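Local coordinates for glycoside transferase (Listeria monocytogenes, PDB 6R2M), which is an extracellular glycoside hydrolase linked to exopolysaccharide, probably acting on glycosidic bonds of such polymers, at residues K154-Q166 against I181-Q195. Numbering follows the deposited sequence.
Sequences KADTLHLSYLNIQ and IQTVNADPFFTEVFQ
Leu-158 and Phe-194 form an antiparallel hydrogen-bonded pair: Leu-158 N donates a hydrogen bond to Phe-194 O (2.9 Å) and Phe-194 N donates one to Leu-158 O (2.8 Å). This joins strand 158-159 to strand 193-195, the middle strand of a small antiparallel sheet that 198-200 completes in a chain otherwise rich in helix. Where 158-159 turns into a 3-10 segment, Leu-160 N bonds to Glu-192 O with an N-H...O angle of 168°, and a water bridges Glu-192 O to Ser-161 N. On the other side of the middle strand, a classic beta bulge sets both Glu-192 and Val-193 opposite Gln-200.

In the next pair, non-hydrogen-bonded, Val-193 CG2 lies over one face of the His-159 imidazole, 3.9 Å from the ring centroid, a CH-pi contact between side chains running the same way. Asp-145 OD2 accepts hydrogen bonds from His-159 ND1 and Thr-157 OG1, which helps fix the ring.

Beyond the strands the contact turns apolar. The side chains of Leu-163 and Ile-181 run past each other in opposite directions, Leu-163 CD1 3.7 Å from Ile-181 CB, so that the residue just after the 3-10 segment packs on the last turn of helix 179-183. With CG anti to its carbonyl carbon (chi1 -63°), Leu-160 extends toward Val-184, and the two meet tip to tip, Leu-160 CD1 to Val-184 CG2 at 3.6 Å.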
loop_
_atom_site.group_PDB
_atom_site.type_symbol
_atom_site.label_atom_id
_atom_site.label_comp_id
_atom_site.label_asym_id
_atom_site.label_seq_id
_atom_site.Cartn_x
_atom_site.Cartn_y
_atom_site.Cartn_z
ATOM N N LYS A 154 -4.385 -16.794 -14.527
ATOM C CA LYS A 154 -3.456 -16.020 -13.715
ATOM C C LYS A 154 -2.790 -14.929 -14.552
ATOM O O LYS A 154 -2.624 -15.062 -15.768
ATOM C CB LYS A 154 -2.377 -16.930 -13.115
ATOM C CG LYS A 154 -2.898 -18.147 -12.337
ATOM C CD LYS A 154 -2.008 -19.370 -12.575
ATOM C CE LYS A 154 -2.042 -20.357 -11.413
ATOM N NZ LYS A 154 -3.253 -20.215 -10.568
ATOM N N ALA A 155 -2.399 -13.844 -13.887
ATOM C CA ALA A 155 -1.572 -12.836 -14.537
ATOM C C ALA A 155 -0.223 -13.430 -14.934
ATOM O O ALA A 155 0.284 -14.359 -14.300
ATOM C CB ALA A 155 -1.353 -11.635 -13.614
ATOM N N ASP A 156 0.374 -12.881 -15.991
ATOM C CA ASP A 156 1.705 -13.317 -16.392
ATOM C C ASP A 156 2.774 -12.295 -16.026
ATOM O O ASP A 156 3.904 -12.386 -16.514
ATOM C CB ASP A 156 1.755 -13.634 -17.888
ATOM C CG ASP A 156 1.256 -12.496 -18.753
ATOM O OD1 ASP A 156 1.257 -11.327 -18.302
ATOM O OD2 ASP A 156 0.867 -12.772 -19.909
ATOM N N THR A 157 2.441 -11.325 -15.177
ATOM C CA THR A 157 3.404 -10.349 -14.699
ATOM C C THR A 157 3.414 -10.361 -13.181
ATOM O O THR A 157 2.395 -10.647 -12.543
ATOM C CB THR A 157 3.080 -8.910 -15.166
ATOM O OG1 THR A 157 1.759 -8.541 -14.743
ATOM C CG2 THR A 157 3.148 -8.804 -16.667
ATOM N N LEU A 158 4.564 -10.009 -12.607
ATOM C CA LEU A 158 4.632 -9.569 -11.218
ATOM C C LEU A 158 5.222 -8.168 -11.195
ATOM O O LEU A 158 6.376 -7.975 -11.576
ATOM C CB LEU A 158 5.479 -10.502 -10.356
ATOM C CG LEU A 158 5.749 -9.998 -8.937
ATOM C CD1 LEU A 158 4.444 -9.904 -8.134
ATOM C CD2 LEU A 158 6.779 -10.872 -8.206
ATOM N N HIS A 159 4.431 -7.202 -10.751
ATOM C CA HIS A 159 4.959 -5.886 -10.442
ATOM C C HIS A 159 5.525 -5.912 -9.029
ATOM O O HIS A 159 4.808 -6.233 -8.072
ATOM C CB HIS A 159 3.869 -4.835 -10.598
ATOM C CG HIS A 159 3.551 -4.538 -12.029
ATOM N ND1 HIS A 159 2.889 -5.435 -12.841
ATOM C CD2 HIS A 159 3.833 -3.463 -12.806
ATOM C CE1 HIS A 159 2.765 -4.920 -14.052
ATOM N NE2 HIS A 159 3.327 -3.723 -14.058
ATOM N N LEU A 160 6.815 -5.579 -8.895
ATOM C CA LEU A 160 7.460 -5.688 -7.593
ATOM C C LEU A 160 6.852 -4.738 -6.570
ATOM O O LEU A 160 6.969 -4.979 -5.361
ATOM C CB LEU A 160 8.954 -5.426 -7.737
ATOM C CG LEU A 160 9.665 -6.457 -8.610
ATOM C CD1 LEU A 160 11.124 -6.096 -8.766
ATOM C CD2 LEU A 160 9.509 -7.839 -7.999
ATOM N N SER A 161 6.212 -3.659 -7.025
ATOM C CA SER A 161 5.551 -2.743 -6.103
ATOM C C SER A 161 4.336 -3.363 -5.425
ATOM O O SER A 161 3.789 -2.755 -4.502
ATOM C CB SER A 161 5.143 -1.465 -6.839
ATOM O OG SER A 161 4.104 -1.729 -7.780
ATOM N N TYR A 162 3.905 -4.540 -5.859
ATOM C CA TYR A 162 2.809 -5.248 -5.230
ATOM C C TYR A 162 3.273 -6.131 -4.076
ATOM O O TYR A 162 2.431 -6.719 -3.389
ATOM C CB TYR A 162 2.089 -6.111 -6.270
ATOM C CG TYR A 162 1.032 -5.412 -7.107
ATOM C CD1 TYR A 162 1.045 -4.024 -7.294
ATOM C CD2 TYR A 162 0.011 -6.150 -7.699
ATOM C CE1 TYR A 162 0.064 -3.405 -8.071
ATOM C CE2 TYR A 162 -0.957 -5.546 -8.478
ATOM C CZ TYR A 162 -0.938 -4.173 -8.643
ATOM O OH TYR A 162 -1.921 -3.576 -9.411
ATOM N N LEU A 163 4.583 -6.242 -3.834
ATOM C CA LEU A 163 5.061 -7.168 -2.819
ATOM C C LEU A 163 4.912 -6.559 -1.431
ATOM O O LEU A 163 5.222 -5.381 -1.206
ATOM C CB LEU A 163 6.519 -7.551 -3.060
ATOM C CG LEU A 163 6.822 -8.309 -4.352
ATOM C CD1 LEU A 163 8.324 -8.424 -4.550
ATOM C CD2 LEU A 163 6.204 -9.690 -4.365
ATOM N N ASN A 164 4.421 -7.370 -0.501
ATOM C CA ASN A 164 4.301 -6.993 0.899
ATOM C C ASN A 164 5.022 -8.108 1.643
ATOM O O ASN A 164 4.472 -9.198 1.805
ATOM C CB ASN A 164 2.833 -6.860 1.295
ATOM C CG ASN A 164 2.637 -6.391 2.720
ATOM O OD1 ASN A 164 3.352 -6.799 3.643
ATOM N ND2 ASN A 164 1.638 -5.542 2.911
ATOM N N ILE A 165 6.281 -7.865 2.024
ATOM C CA ILE A 165 7.105 -8.943 2.564
ATOM C C ILE A 165 6.521 -9.464 3.868
ATOM O O ILE A 165 6.484 -10.674 4.111
ATOM C CB ILE A 165 8.558 -8.465 2.749
ATOM C CG1 ILE A 165 9.157 -8.061 1.400
ATOM C CG2 ILE A 165 9.410 -9.558 3.446
ATOM C CD1 ILE A 165 9.012 -9.109 0.286
ATOM N N GLN A 166 6.060 -8.565 4.735
ATOM C CA GLN A 166 5.466 -9.010 5.992
ATOM C C GLN A 166 4.276 -9.936 5.748
ATOM O O GLN A 166 4.174 -11.001 6.370
ATOM C CB GLN A 166 5.057 -7.799 6.836
ATOM C CG GLN A 166 4.266 -8.178 8.080
ATOM C CD GLN A 166 4.571 -7.299 9.274
ATOM O OE1 GLN A 166 5.725 -6.956 9.535
ATOM N NE2 GLN A 166 3.527 -6.914 10.002
ATOM N N ILE A 181 12.514 -10.126 -5.694
ATOM C CA ILE A 181 12.984 -8.983 -4.913
ATOM C C ILE A 181 14.400 -9.197 -4.380
ATOM O O ILE A 181 15.095 -8.222 -4.061
ATOM C CB ILE A 181 11.973 -8.674 -3.788
ATOM C CG1 ILE A 181 12.180 -7.270 -3.206
ATOM C CG2 ILE A 181 12.025 -9.731 -2.692
ATOM C CD1 ILE A 181 11.902 -6.134 -4.191
ATOM N N GLN A 182 14.861 -10.441 -4.302
ATOM C CA GLN A 182 16.246 -10.691 -3.912
ATOM C C GLN A 182 17.235 -10.357 -5.015
ATOM O O GLN A 182 18.406 -10.097 -4.707
ATOM C CB GLN A 182 16.438 -12.153 -3.521
ATOM C CG GLN A 182 15.830 -12.514 -2.186
ATOM C CD GLN A 182 15.740 -14.024 -1.979
ATOM O OE1 GLN A 182 16.028 -14.799 -2.887
ATOM N NE2 GLN A 182 15.329 -14.439 -0.786
ATOM N N THR A 183 16.806 -10.354 -6.272
ATOM C CA THR A 183 17.735 -10.271 -7.395
ATOM C C THR A 183 17.536 -9.044 -8.278
ATOM O O THR A 183 18.320 -8.841 -9.215
ATOM C CB THR A 183 17.652 -11.547 -8.245
ATOM O OG1 THR A 183 16.315 -11.751 -8.729
ATOM C CG2 THR A 183 18.036 -12.756 -7.404
ATOM N N VAL A 184 16.528 -8.213 -8.002
ATOM C CA VAL A 184 16.309 -7.008 -8.797
ATOM C C VAL A 184 17.450 -6.020 -8.562
ATOM O O VAL A 184 18.057 -5.975 -7.479
ATOM C CB VAL A 184 14.941 -6.382 -8.451
ATOM C CG1 VAL A 184 14.933 -5.852 -7.025
ATOM C CG2 VAL A 184 14.570 -5.280 -9.431
ATOM N N ASN A 185 17.760 -5.239 -9.602
ATOM C CA ASN A 185 18.732 -4.159 -9.547
ATOM C C ASN A 185 18.041 -2.825 -9.791
ATOM O O ASN A 185 16.982 -2.754 -10.418
ATOM C CB ASN A 185 19.838 -4.343 -10.600
ATOM C CG ASN A 185 20.692 -5.547 -10.321
ATOM O OD1 ASN A 185 21.017 -5.825 -9.167
ATOM N ND2 ASN A 185 21.038 -6.284 -11.361
ATOM N N ALA A 186 18.657 -1.764 -9.276
ATOM C CA ALA A 186 18.277 -0.393 -9.597
ATOM C C ALA A 186 19.459 0.312 -10.255
ATOM O O ALA A 186 20.606 0.115 -9.850
ATOM C CB ALA A 186 17.837 0.360 -8.337
ATOM N N ASP A 187 19.188 1.123 -11.288
ATOM C CA ASP A 187 20.317 1.734 -12.001
ATOM C C ASP A 187 20.012 3.101 -12.617
ATOM O O ASP A 187 20.237 3.303 -13.821
ATOM C CB ASP A 187 20.811 0.777 -13.088
ATOM C CG ASP A 187 22.208 1.121 -13.585
ATOM O OD1 ASP A 187 22.995 1.708 -12.811
ATOM O OD2 ASP A 187 22.509 0.816 -14.763
ATOM N N PRO A 188 19.553 4.086 -11.832
ATOM C CA PRO A 188 19.340 4.054 -10.379
ATOM C C PRO A 188 17.912 3.665 -9.987
ATOM O O PRO A 188 17.618 3.622 -8.795
ATOM C CB PRO A 188 19.646 5.497 -9.965
ATOM C CG PRO A 188 19.118 6.287 -11.127
ATOM C CD PRO A 188 19.334 5.441 -12.372
ATOM N N PHE A 189 17.052 3.388 -10.969
ATOM C CA PHE A 189 15.677 2.993 -10.713
ATOM C C PHE A 189 15.512 1.492 -10.875
ATOM O O PHE A 189 16.191 0.856 -11.682
ATOM C CB PHE A 189 14.719 3.715 -11.657
ATOM C CG PHE A 189 14.886 5.201 -11.650
ATOM C CD1 PHE A 189 14.463 5.953 -10.556
ATOM C CD2 PHE A 189 15.453 5.851 -12.741
ATOM C CE1 PHE A 189 14.614 7.336 -10.546
ATOM C CE2 PHE A 189 15.601 7.236 -12.736
ATOM C CZ PHE A 189 15.177 7.970 -11.634
ATOM N N PHE A 190 14.584 0.939 -10.101
ATOM C CA PHE A 190 14.289 -0.485 -10.173
ATOM C C PHE A 190 13.540 -0.809 -11.458
ATOM O O PHE A 190 12.651 -0.057 -11.878
ATOM C CB PHE A 190 13.413 -0.914 -9.001
ATOM C CG PHE A 190 14.090 -0.868 -7.671
ATOM C CD1 PHE A 190 14.845 -1.935 -7.224
ATOM C CD2 PHE A 190 13.921 0.233 -6.825
ATOM C CE1 PHE A 190 15.442 -1.903 -5.977
ATOM C CE2 PHE A 190 14.527 0.272 -5.578
ATOM C CZ PHE A 190 15.278 -0.791 -5.153
ATOM N N THR A 191 13.875 -1.956 -12.056
ATOM C CA THR A 191 12.993 -2.578 -13.038
ATOM C C THR A 191 11.750 -3.068 -12.316
ATOM O O THR A 191 11.850 -3.914 -11.422
ATOM C CB THR A 191 13.676 -3.765 -13.705
ATOM O OG1 THR A 191 14.245 -4.591 -12.687
ATOM C CG2 THR A 191 14.753 -3.316 -14.662
ATOM N N GLU A 192 10.586 -2.558 -12.700
ATOM C CA GLU A 192 9.397 -2.797 -11.895
ATOM C C GLU A 192 8.736 -4.138 -12.161
ATOM O O GLU A 192 7.946 -4.590 -11.324
ATOM C CB GLU A 192 8.357 -1.704 -12.146
ATOM C CG GLU A 192 8.848 -0.309 -11.797
ATOM C CD GLU A 192 9.364 0.462 -13.004
ATOM O OE1 GLU A 192 9.828 -0.172 -13.976
ATOM O OE2 GLU A 192 9.292 1.714 -12.984
ATOM N N VAL A 193 9.008 -4.773 -13.294
ATOM C CA VAL A 193 8.203 -5.899 -13.756
ATOM C C VAL A 193 9.066 -7.149 -13.861
ATOM O O VAL A 193 10.144 -7.127 -14.466
ATOM C CB VAL A 193 7.537 -5.595 -15.111
ATOM C CG1 VAL A 193 6.687 -6.777 -15.548
ATOM C CG2 VAL A 193 6.673 -4.349 -15.019
ATOM N N PHE A 194 8.563 -8.246 -13.309
ATOM C CA PHE A 194 9.197 -9.553 -13.405
ATOM C C PHE A 194 8.281 -10.424 -14.256
ATOM O O PHE A 194 7.100 -10.582 -13.937
ATOM C CB PHE A 194 9.423 -10.122 -12.000
ATOM C CG PHE A 194 10.095 -11.468 -11.973
ATOM C CD1 PHE A 194 11.471 -11.574 -12.091
ATOM C CD2 PHE A 194 9.345 -12.619 -11.787
ATOM C CE1 PHE A 194 12.091 -12.813 -12.050
ATOM C CE2 PHE A 194 9.960 -13.862 -11.747
ATOM C CZ PHE A 194 11.333 -13.955 -11.883
ATOM N N GLN A 195 8.794 -10.905 -15.385
ATOM C CA GLN A 195 7.974 -11.678 -16.311
ATOM C C GLN A 195 8.882 -12.658 -17.028
ATOM O O GLN A 195 9.961 -12.274 -17.495
ATOM C CB GLN A 195 7.245 -10.784 -17.322
ATOM C CG GLN A 195 6.402 -11.568 -18.342
ATOM C CD GLN A 195 5.620 -10.666 -19.276
ATOM O OE1 GLN A 195 5.901 -9.476 -19.383
ATOM N NE2 GLN A 195 4.625 -11.232 -19.959
HETATM O O HOH W 1 6.509 -2.775 -9.638
#